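Long-range contacts in insecticidal protein (Brevibacillus laterosporus, PDB 7ML9), which is an insecticidal toxin active against the western corn rootworm and probably kills by forming beta-barrel pores in membranes: residues P106-L114 with L126-Y134; G280-I290 with S301-L312. All blocks are in the same frame, centred on the assembly; numbering follows the deposited sequence.

Contact 1 (P106-L114 with L126-Y134). With EDO (1,2-ethanediol), chain I.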
loop_
_atom_site.group_PDB
_atom_site.type_symbol
_atom_site.label_atom_id
_atom_site.label_comp_id
_atom_site.label_asym_id
_atom_site.label_seq_id
_atom_site.Cartn_x
_atom_site.Cartn_y
_atom_site.Cartn_z
ATOM N N PRO A 106 -26.232 5.656 -2.854
ATOM C CA PRO A 106 -26.843 4.566 -3.622
ATOM C C PRO A 106 -27.203 5.019 -5.030
ATOM O O PRO A 106 -27.552 6.178 -5.274
ATOM C CB PRO A 106 -28.093 4.207 -2.808
ATOM C CG PRO A 106 -27.834 4.770 -1.433
ATOM C CD PRO A 106 -27.040 6.021 -1.679
ATOM N N LEU A 107 -27.082 4.090 -5.974
ATOM C CA LEU A 107 -27.246 4.387 -7.392
ATOM C C LEU A 107 -28.514 3.698 -7.889
ATOM O O LEU A 107 -28.632 2.478 -7.795
ATOM C CB LEU A 107 -26.018 3.926 -8.192
ATOM C CG LEU A 107 -24.696 4.621 -7.806
ATOM C CD1 LEU A 107 -23.467 3.936 -8.434
ATOM C CD2 LEU A 107 -24.735 6.095 -8.144
ATOM N N TYR A 108 -29.451 4.484 -8.398
ATOM C CA TYR A 108 -30.688 3.929 -8.956
ATOM C C TYR A 108 -30.393 3.026 -10.156
ATOM O O TYR A 108 -29.729 3.445 -11.105
ATOM C CB TYR A 108 -31.611 5.077 -9.355
ATOM C CG TYR A 108 -32.890 4.617 -10.015
ATOM C CD1 TYR A 108 -33.784 3.797 -9.334
ATOM C CD2 TYR A 108 -33.183 4.976 -11.320
ATOM C CE1 TYR A 108 -34.955 3.367 -9.938
ATOM C CE2 TYR A 108 -34.349 4.550 -11.937
ATOM C CZ TYR A 108 -35.233 3.751 -11.232
ATOM O OH TYR A 108 -36.392 3.330 -11.842
ATOM N N ALA A 109 -30.873 1.777 -10.101
ATOM C CA ALA A 109 -30.607 0.771 -11.118
ATOM C C ALA A 109 -31.802 0.459 -12.024
ATOM O O ALA A 109 -31.615 -0.202 -13.055
ATOM C CB ALA A 109 -30.141 -0.536 -10.464
ATOM N N GLY A 110 -33.018 0.872 -11.669
ATOM C CA GLY A 110 -34.168 0.624 -12.523
ATOM C C GLY A 110 -35.375 0.201 -11.705
ATOM O O GLY A 110 -35.350 0.190 -10.472
ATOM N N LYS A 111 -36.453 -0.158 -12.398
ATOM C CA LYS A 111 -37.677 -0.532 -11.682
ATOM C C LYS A 111 -38.536 -1.444 -12.540
ATOM O O LYS A 111 -38.369 -1.507 -13.757
ATOM C CB LYS A 111 -38.476 0.701 -11.275
ATOM C CG LYS A 111 -39.054 1.530 -12.423
ATOM C CD LYS A 111 -39.578 2.853 -11.866
ATOM C CE LYS A 111 -40.322 3.699 -12.904
ATOM N NZ LYS A 111 -40.742 2.923 -14.110
ATOM N N ASN A 112 -39.481 -2.128 -11.892
ATOM C CA ASN A 112 -40.469 -2.905 -12.634
ATOM C C ASN A 112 -41.728 -3.023 -11.784
ATOM O O ASN A 112 -41.720 -2.729 -10.585
ATOM C CB ASN A 112 -39.946 -4.291 -13.022
ATOM C CG ASN A 112 -39.074 -4.274 -14.298
ATOM O OD1 ASN A 112 -37.899 -4.655 -14.253
ATOM N ND2 ASN A 112 -39.652 -3.860 -15.435
ATOM N N VAL A 113 -42.816 -3.435 -12.425
ATOM C CA VAL A 113 -44.135 -3.462 -11.796
ATOM C C VAL A 113 -44.543 -4.909 -11.568
ATOM O O VAL A 113 -44.313 -5.778 -12.418
ATOM C CB VAL A 113 -45.189 -2.724 -12.646
ATOM C CG1 VAL A 113 -46.559 -2.840 -12.007
ATOM C CG2 VAL A 113 -44.812 -1.271 -12.797
ATOM N N LEU A 114 -45.125 -5.172 -10.402
ATOM C CA LEU A 114 -45.701 -6.470 -10.074
ATOM C C LEU A 114 -47.210 -6.249 -9.979
ATOM O O LEU A 114 -47.701 -5.716 -8.987
ATOM C CB LEU A 114 -45.113 -7.013 -8.775
ATOM C CG LEU A 114 -43.588 -7.250 -8.720
ATOM C CD1 LEU A 114 -43.195 -7.757 -7.320
ATOM C CD2 LEU A 114 -43.122 -8.225 -9.808
ATOM N N LEU A 126 -42.192 -13.252 -8.636
ATOM C CA LEU A 126 -40.753 -13.095 -8.784
ATOM C C LEU A 126 -40.425 -11.806 -9.523
ATOM O O LEU A 126 -41.010 -11.514 -10.578
ATOM C CB LEU A 126 -40.174 -14.296 -9.529
ATOM C CG LEU A 126 -40.187 -15.575 -8.700
ATOM C CD1 LEU A 126 -40.121 -16.803 -9.591
ATOM C CD2 LEU A 126 -38.997 -15.528 -7.731
ATOM N N THR A 127 -39.488 -11.033 -8.966
ATOM C CA THR A 127 -39.014 -9.826 -9.626
ATOM C C THR A 127 -38.072 -10.187 -10.768
ATOM O O THR A 127 -37.520 -11.290 -10.817
ATOM C CB THR A 127 -38.282 -8.908 -8.643
ATOM O OG1 THR A 127 -37.057 -9.528 -8.219
ATOM C CG2 THR A 127 -39.139 -8.594 -7.441
ATOM N N PRO A 128 -37.872 -9.275 -11.710
ATOM C CA PRO A 128 -36.784 -9.448 -12.673
ATOM C C PRO A 128 -35.445 -9.336 -11.955
ATOM O O PRO A 128 -35.363 -8.960 -10.782
ATOM C CB PRO A 128 -36.987 -8.298 -13.667
ATOM C CG PRO A 128 -38.377 -7.777 -13.399
ATOM C CD PRO A 128 -38.651 -8.050 -11.958
ATOM N N GLU A 129 -34.385 -9.698 -12.669
ATOM C CA GLU A 129 -33.044 -9.338 -12.233
ATOM C C GLU A 129 -32.774 -7.883 -12.569
ATOM O O GLU A 129 -33.162 -7.394 -13.633
ATOM C CB GLU A 129 -32.007 -10.232 -12.903
ATOM C CG GLU A 129 -32.091 -11.651 -12.422
ATOM C CD GLU A 129 -31.154 -12.566 -13.164
ATOM O OE1 GLU A 129 -30.638 -12.153 -14.227
ATOM O OE2 GLU A 129 -30.944 -13.702 -12.690
ATOM N N PHE A 130 -32.138 -7.175 -11.650
ATOM C CA PHE A 130 -31.671 -5.838 -11.952
ATOM C C PHE A 130 -30.166 -5.907 -12.191
ATOM O O PHE A 130 -29.522 -6.918 -11.898
ATOM C CB PHE A 130 -32.031 -4.863 -10.836
ATOM C CG PHE A 130 -33.530 -4.677 -10.650
ATOM C CD1 PHE A 130 -34.241 -5.496 -9.791
ATOM C CD2 PHE A 130 -34.205 -3.669 -11.331
ATOM C CE1 PHE A 130 -35.607 -5.326 -9.611
ATOM C CE2 PHE A 130 -35.586 -3.485 -11.164
ATOM C CZ PHE A 130 -36.279 -4.319 -10.304
ATOM N N ASN A 131 -29.620 -4.840 -12.768
ATOM C CA ASN A 131 -28.215 -4.834 -13.158
ATOM C C ASN A 131 -27.665 -3.421 -13.072
ATOM O O ASN A 131 -28.411 -2.438 -13.011
ATOM C CB ASN A 131 -28.017 -5.383 -14.577
ATOM C CG ASN A 131 -28.399 -4.373 -15.654
ATOM O OD1 ASN A 131 -27.625 -3.462 -15.989
ATOM N ND2 ASN A 131 -29.598 -4.539 -16.212
ATOM N N TYR A 132 -26.337 -3.323 -13.080
ATOM C CA TYR A 132 -25.685 -2.023 -13.106
ATOM C C TYR A 132 -24.309 -2.240 -13.711
ATOM O O TYR A 132 -23.667 -3.252 -13.432
ATOM C CB TYR A 132 -25.576 -1.388 -11.707
ATOM C CG TYR A 132 -25.467 0.113 -11.738
ATOM C CD1 TYR A 132 -24.230 0.741 -11.847
ATOM C CD2 TYR A 132 -26.603 0.914 -11.672
ATOM C CE1 TYR A 132 -24.134 2.125 -11.898
ATOM C CE2 TYR A 132 -26.509 2.292 -11.719
ATOM C CZ TYR A 132 -25.271 2.888 -11.824
ATOM O OH TYR A 132 -25.183 4.249 -11.877
ATOM N N THR A 133 -23.888 -1.320 -14.566
ATOM C CA THR A 133 -22.562 -1.385 -15.175
ATOM C C THR A 133 -21.675 -0.414 -14.414
ATOM O O THR A 133 -21.887 0.801 -14.450
ATOM C CB THR A 133 -22.615 -1.061 -16.663
ATOM O OG1 THR A 133 -23.377 -2.086 -17.318
ATOM C CG2 THR A 133 -21.186 -1.029 -17.252
ATOM N N TYR A 134 -20.701 -0.960 -13.708
ATOM C CA TYR A 134 -19.966 -0.205 -12.709
ATOM C C TYR A 134 -18.474 -0.289 -13.003
ATOM O O TYR A 134 -17.979 -1.340 -13.414
ATOM C CB TYR A 134 -20.259 -0.763 -11.315
ATOM C CG TYR A 134 -19.779 0.115 -10.190
ATOM C CD1 TYR A 134 -20.494 1.241 -9.810
ATOM C CD2 TYR A 134 -18.595 -0.177 -9.511
ATOM C CE1 TYR A 134 -20.059 2.059 -8.770
ATOM C CE2 TYR A 134 -18.152 0.627 -8.478
ATOM C CZ TYR A 134 -18.880 1.750 -8.112
ATOM O OH TYR A 134 -18.437 2.557 -7.075
HETATM C C1 EDO I . -44.142 2.220 -12.680
HETATM O O1 EDO I . -42.949 1.598 -13.171
HETATM C C2 EDO I . -43.995 3.732 -12.702
HETATM O O2 EDO I . -44.363 4.232 -11.414
HETATM O O HOH W 1 -31.484 -2.571 -13.789
#
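Tyr132 and Phe130 reach strand 107-114 through different first torsions. In Tyr132 CG lies anti to the backbone N (chi1 -156°), and the ring extends to Leu107, Tyr108 and Ala109; in Phe130 CG swings beside the N (chi1 -64°), bringing CE2 to within 3.7 Å of Lys111 N. The Tyr132 ring turns its edge to the opposite backbone: Tyr108 O lies in the ring plane, 3.5 Å from CE2, and Ala109 CB meets the same edge near CD2. Leu107 crosses this tyrosine at about a right angle, its CB 3.9 Å from CZ, while its CD1 touches the edge of the Tyr134 ring at CE1. Phe130 presents its edge to Lys111 N and also touches Gly110, whose backbone angles (phi 138°) favour glycine. Further along, Asn112 OD1 rests 3.3 Å from CG of the Pro128 ring, and Leu114 CD1 meets the methyl CG2 of Thr127.

No direct hydrogen bond joins the two segments. Water 1 bridges them instead, donating to Ala109 O at 2.5 Å and accepting from Asn131 N at 3.1 Å. The strands run roughly antiparallel, their axes 6.5 Å apart at closest, and meet through side chains without pairing as sheet neighbours, non-adjacent strands of an elongated epsilon-toxin/aerolysin-type beta fold. Strand 107-114 pairs through its backbone with strand 201-229, and strand 130-147 with 266-289. Phe130 reaches Ala206 of strand 201-229 and Leu285 of strand 266-289, Tyr134 OH is hydrogen-bonded to Asn278, and Leu114 and Thr127 pack on Ile194 of strand 193-196.

Contact 2 (G280-I290 with S301-L312)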
loop_
_atom_site.group_PDB
_atom_site.type_symbol
_atom_site.label_atom_id
_atom_site.label_comp_id
_atom_site.label_asym_id
_atom_site.label_seq_id
_atom_site.Cartn_x
_atom_site.Cartn_y
_atom_site.Cartn_z
ATOM N N GLY A 280 -19.111 -1.882 -5.876
ATOM C CA GLY A 280 -20.456 -2.112 -5.392
ATOM C C GLY A 280 -20.451 -3.099 -4.239
ATOM O O GLY A 280 -19.596 -3.982 -4.145
ATOM N N THR A 281 -21.418 -2.937 -3.339
ATOM C CA THR A 281 -21.548 -3.811 -2.176
ATOM C C THR A 281 -22.740 -4.757 -2.266
ATOM O O THR A 281 -22.572 -5.978 -2.134
ATOM C CB THR A 281 -21.623 -2.960 -0.896
ATOM O OG1 THR A 281 -22.603 -1.926 -1.034
ATOM C CG2 THR A 281 -20.262 -2.290 -0.644
ATOM N N ASP A 282 -23.943 -4.235 -2.506
ATOM C CA ASP A 282 -25.116 -5.084 -2.679
ATOM C C ASP A 282 -26.220 -4.240 -3.307
ATOM O O ASP A 282 -26.038 -3.051 -3.577
ATOM C CB ASP A 282 -25.552 -5.721 -1.345
ATOM C CG ASP A 282 -26.088 -4.704 -0.322
ATOM O OD1 ASP A 282 -26.231 -3.490 -0.604
ATOM O OD2 ASP A 282 -26.383 -5.147 0.809
ATOM N N PHE A 283 -27.370 -4.870 -3.545
ATOM C CA PHE A 283 -28.570 -4.164 -3.982
ATOM C C PHE A 283 -29.554 -4.053 -2.819
ATOM O O PHE A 283 -29.672 -4.970 -2.001
ATOM C CB PHE A 283 -29.263 -4.883 -5.147
ATOM C CG PHE A 283 -28.569 -4.728 -6.477
ATOM C CD1 PHE A 283 -28.791 -3.610 -7.267
ATOM C CD2 PHE A 283 -27.695 -5.710 -6.936
ATOM C CE1 PHE A 283 -28.154 -3.475 -8.512
ATOM C CE2 PHE A 283 -27.059 -5.582 -8.170
ATOM C CZ PHE A 283 -27.293 -4.472 -8.953
ATOM N N ILE A 284 -30.250 -2.923 -2.753
ATOM C CA ILE A 284 -31.458 -2.791 -1.946
ATOM C C ILE A 284 -32.650 -2.645 -2.887
ATOM O O ILE A 284 -32.635 -1.796 -3.790
ATOM C CB ILE A 284 -31.357 -1.612 -0.963
ATOM C CG1 ILE A 284 -32.655 -1.465 -0.155
ATOM C CG2 ILE A 284 -30.998 -0.330 -1.680
ATOM C CD1 ILE A 284 -32.428 -0.939 1.263
ATOM N N LEU A 285 -33.666 -3.491 -2.692
ATOM C CA LEU A 285 -34.936 -3.391 -3.402
ATOM C C LEU A 285 -35.970 -2.735 -2.499
ATOM O O LEU A 285 -36.144 -3.144 -1.349
ATOM C CB LEU A 285 -35.436 -4.762 -3.847
ATOM C CG LEU A 285 -34.532 -5.593 -4.745
ATOM C CD1 LEU A 285 -35.279 -6.807 -5.286
ATOM C CD2 LEU A 285 -34.012 -4.729 -5.867
ATOM N N LYS A 286 -36.627 -1.710 -3.015
ATOM C CA LYS A 286 -37.663 -0.970 -2.313
ATOM C C LYS A 286 -39.000 -1.290 -2.975
ATOM O O LYS A 286 -39.158 -1.094 -4.186
ATOM C CB LYS A 286 -37.336 0.518 -2.370
ATOM C CG LYS A 286 -38.343 1.485 -1.817
ATOM C CD LYS A 286 -37.991 2.876 -2.330
ATOM C CE LYS A 286 -37.922 3.911 -1.228
ATOM N NZ LYS A 286 -38.782 5.089 -1.541
ATOM N N ILE A 287 -39.948 -1.799 -2.188
ATOM C CA ILE A 287 -41.248 -2.245 -2.689
ATOM C C ILE A 287 -42.291 -1.198 -2.336
ATOM O O ILE A 287 -42.495 -0.898 -1.155
ATOM C CB ILE A 287 -41.640 -3.603 -2.092
ATOM C CG1 ILE A 287 -40.472 -4.583 -2.167
ATOM C CG2 ILE A 287 -42.917 -4.130 -2.764
ATOM C CD1 ILE A 287 -39.989 -4.853 -3.563
ATOM N N GLU A 288 -42.967 -0.656 -3.348
ATOM C CA GLU A 288 -43.967 0.384 -3.156
ATOM C C GLU A 288 -45.341 -0.101 -3.603
ATOM O O GLU A 288 -45.476 -0.741 -4.648
ATOM C CB GLU A 288 -43.620 1.651 -3.930
ATOM C CG GLU A 288 -42.369 2.362 -3.453
ATOM C CD GLU A 288 -42.084 3.627 -4.245
ATOM O OE1 GLU A 288 -42.689 3.802 -5.329
ATOM O OE2 GLU A 288 -41.260 4.450 -3.779
ATOM N N ASP A 289 -46.358 0.228 -2.811
ATOM C CA ASP A 289 -47.748 -0.044 -3.168
ATOM C C ASP A 289 -48.238 1.132 -4.002
ATOM O O ASP A 289 -48.356 2.253 -3.494
ATOM C CB ASP A 289 -48.591 -0.231 -1.908
ATOM C CG ASP A 289 -50.012 -0.711 -2.205
ATOM O OD1 ASP A 289 -50.445 -0.647 -3.373
ATOM O OD2 ASP A 289 -50.690 -1.158 -1.255
ATOM N N ILE A 290 -48.494 0.891 -5.284
ATOM C CA ILE A 290 -48.978 1.930 -6.178
ATOM C C ILE A 290 -50.402 1.635 -6.646
ATOM O O ILE A 290 -50.830 2.150 -7.672
ATOM C CB ILE A 290 -48.036 2.131 -7.376
ATOM C CG1 ILE A 290 -47.825 0.815 -8.114
ATOM C CG2 ILE A 290 -46.710 2.704 -6.907
ATOM C CD1 ILE A 290 -47.370 0.998 -9.549
ATOM N N SER A 301 -45.446 8.178 -6.857
ATOM C CA SER A 301 -44.898 7.286 -5.850
ATOM C C SER A 301 -45.991 6.859 -4.875
ATOM O O SER A 301 -47.002 7.546 -4.685
ATOM C CB SER A 301 -43.746 7.954 -5.096
ATOM O OG SER A 301 -44.228 8.867 -4.123
ATOM N N GLY A 302 -45.783 5.696 -4.262
ATOM C CA GLY A 302 -46.734 5.173 -3.302
ATOM C C GLY A 302 -46.067 4.739 -2.018
ATOM O O GLY A 302 -44.862 4.943 -1.835
ATOM N N THR A 303 -46.834 4.117 -1.131
ATOM C CA THR A 303 -46.321 3.730 0.175
ATOM C C THR A 303 -45.285 2.622 0.057
ATOM O O THR A 303 -45.503 1.632 -0.646
ATOM C CB THR A 303 -47.466 3.262 1.061
ATOM O OG1 THR A 303 -48.543 4.199 0.959
ATOM C CG2 THR A 303 -47.006 3.156 2.501
ATOM N N VAL A 304 -44.166 2.775 0.767
ATOM C CA VAL A 304 -43.192 1.696 0.839
ATOM C C VAL A 304 -43.722 0.603 1.748
ATOM O O VAL A 304 -44.167 0.861 2.871
ATOM C CB VAL A 304 -41.825 2.212 1.311
ATOM C CG1 VAL A 304 -40.842 1.050 1.412
ATOM C CG2 VAL A 304 -41.297 3.247 0.325
ATOM N N VAL A 305 -43.680 -0.628 1.257
ATOM C CA VAL A 305 -44.234 -1.771 1.960
ATOM C C VAL A 305 -43.151 -2.711 2.475
ATOM O O VAL A 305 -43.379 -3.405 3.479
ATOM C CB VAL A 305 -45.220 -2.518 1.037
ATOM C CG1 VAL A 305 -45.313 -4.007 1.357
ATOM C CG2 VAL A 305 -46.582 -1.840 1.091
ATOM N N GLN A 306 -41.975 -2.723 1.859
ATOM C CA GLN A 306 -40.938 -3.689 2.170
ATOM C C GLN A 306 -39.644 -3.191 1.544
ATOM O O GLN A 306 -39.666 -2.498 0.516
ATOM C CB GLN A 306 -41.313 -5.075 1.630
ATOM C CG GLN A 306 -40.397 -6.210 2.019
ATOM C CD GLN A 306 -40.724 -7.478 1.258
ATOM O OE1 GLN A 306 -41.646 -7.499 0.439
ATOM N NE2 GLN A 306 -39.970 -8.541 1.515
ATOM N N GLU A 307 -38.526 -3.505 2.197
ATOM C CA GLU A 307 -37.201 -3.307 1.625
ATOM C C GLU A 307 -36.395 -4.579 1.825
ATOM O O GLU A 307 -36.523 -5.247 2.855
ATOM C CB GLU A 307 -36.475 -2.104 2.232
ATOM C CG GLU A 307 -37.065 -0.782 1.788
ATOM C CD GLU A 307 -36.280 0.422 2.265
ATOM O OE1 GLU A 307 -35.370 0.245 3.099
ATOM O OE2 GLU A 307 -36.579 1.550 1.815
ATOM N N ILE A 308 -35.599 -4.932 0.815
ATOM C CA ILE A 308 -34.827 -6.166 0.813
ATOM C C ILE A 308 -33.392 -5.836 0.432
ATOM O O ILE A 308 -33.152 -5.200 -0.600
ATOM C CB ILE A 308 -35.393 -7.205 -0.172
ATOM C CG1 ILE A 308 -36.917 -7.269 -0.104
ATOM C CG2 ILE A 308 -34.775 -8.575 0.071
ATOM C CD1 ILE A 308 -37.487 -8.290 -1.048
ATOM N N LYS A 309 -32.444 -6.281 1.252
ATOM C CA LYS A 309 -31.035 -6.271 0.885
ATOM C C LYS A 309 -30.727 -7.557 0.134
ATOM O O LYS A 309 -31.027 -8.650 0.621
ATOM C CB LYS A 309 -30.155 -6.152 2.129
ATOM C CG LYS A 309 -29.703 -4.737 2.444
ATOM C CD LYS A 309 -28.341 -4.756 3.130
ATOM C CE LYS A 309 -27.975 -3.394 3.682
ATOM N NZ LYS A 309 -26.640 -2.957 3.193
ATOM N N VAL A 310 -30.141 -7.427 -1.052
ATOM C CA VAL A 310 -29.914 -8.545 -1.954
ATOM C C VAL A 310 -28.416 -8.623 -2.241
ATOM O O VAL A 310 -27.827 -7.617 -2.641
ATOM C CB VAL A 310 -30.701 -8.405 -3.268
ATOM C CG1 VAL A 310 -30.355 -9.543 -4.220
ATOM C CG2 VAL A 310 -32.196 -8.369 -2.969
ATOM N N PRO A 311 -27.773 -9.775 -2.050
ATOM C CA PRO A 311 -26.353 -9.892 -2.418
ATOM C C PRO A 311 -26.196 -9.878 -3.928
ATOM O O PRO A 311 -26.965 -10.520 -4.644
ATOM C CB PRO A 311 -25.932 -11.249 -1.833
ATOM C CG PRO A 311 -27.098 -11.713 -0.982
ATOM C CD PRO A 311 -28.314 -11.042 -1.541
ATOM N N LEU A 312 -25.191 -9.148 -4.415
ATOM C CA LEU A 312 -25.007 -9.027 -5.858
ATOM C C LEU A 312 -24.188 -10.192 -6.413
ATOM O O LEU A 312 -23.479 -10.892 -5.690
ATOM C CB LEU A 312 -24.358 -7.684 -6.212
ATOM C CG LEU A 312 -22.972 -7.297 -5.671
ATOM C CD1 LEU A 312 -21.846 -8.016 -6.412
ATOM C CD2 LEU A 312 -22.777 -5.796 -5.754
HETATM O O HOH W 2 -23.330 -8.538 -2.210
#
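Phe283 and Val310 exchange two backbone hydrogen bonds, Phe283 N to Val310 O at 2.9 Å and Val310 N to Phe283 O at 2.7 Å, and Leu285 and Ile308 repeat the pattern. Between these pairs the carbonyls also receive CA-H contacts: Ile308 O takes the Ile284 CA-H besides the amide of Leu285, and Phe283 O takes that of Lys309. At Ile287 the two-way exchange is split. Its N donates to Gln306 O, but its O accepts from Val305 N at 2.7 Å and 176°, almost straight. Val305 and Gln306 thus both face Ile287, a classic beta bulge in an antiparallel hairpin of the aerolysin/epsilon-toxin type of elongated beta fold, and it shifts the register by one residue. Beyond it, Asp289 N is satisfied by Thr303 O, whereas Gly302 N, buried by the contact, has no partner in the model.

Two salt bridges lie on or beside the face that carries Ile284 and Lys286. Lys309 crosses Asp282 at about a right angle and its NZ meets OD2 at 3.2 Å, on the syn side and 16° out of the carboxylate plane; Asp282 OD1 is taken by Asn209. Lys286 NZ makes a weak salt bridge to OE2 of Glu288 (3.4 Å), and the other carboxylate oxygen, OE1, is in a salt bridge with Arg203. Bends at chi3 and chi4 carry the lysine amine past Val304, whose CG2 lies 3.6 Å from NZ.

Leu285 CG and Val310 CG2 touch on the opposite face, where Leu312 CB also meets the Phe283 ring. Nearby, water 2 donates to Thr281 O and accepts from Leu312 N, bridging the two segments.

Overall arrangement
Contact 1 closes before contact 2 opens along the chain, yet their centres lie only about 10 Å apart, on the same side of the chain's centre and about 35 and 36 Å from it. Strands 130-147 and 266-289 are neighbours in the mixed sheet, and strand 201-229 pairs with both 86-115 and 266-289, so the two contacts share one sheet framework. They touch directly: Ala109 and Asn131 pack against the Phe283 ring, Phe130 against Leu285, and Tyr134 against Gly280. Contact 1 joins strands across side chains and water, contact 2 by backbone pairing; both lie toward one end of the elongated molecule, consistent with the extended body of a beta-pore-forming toxin.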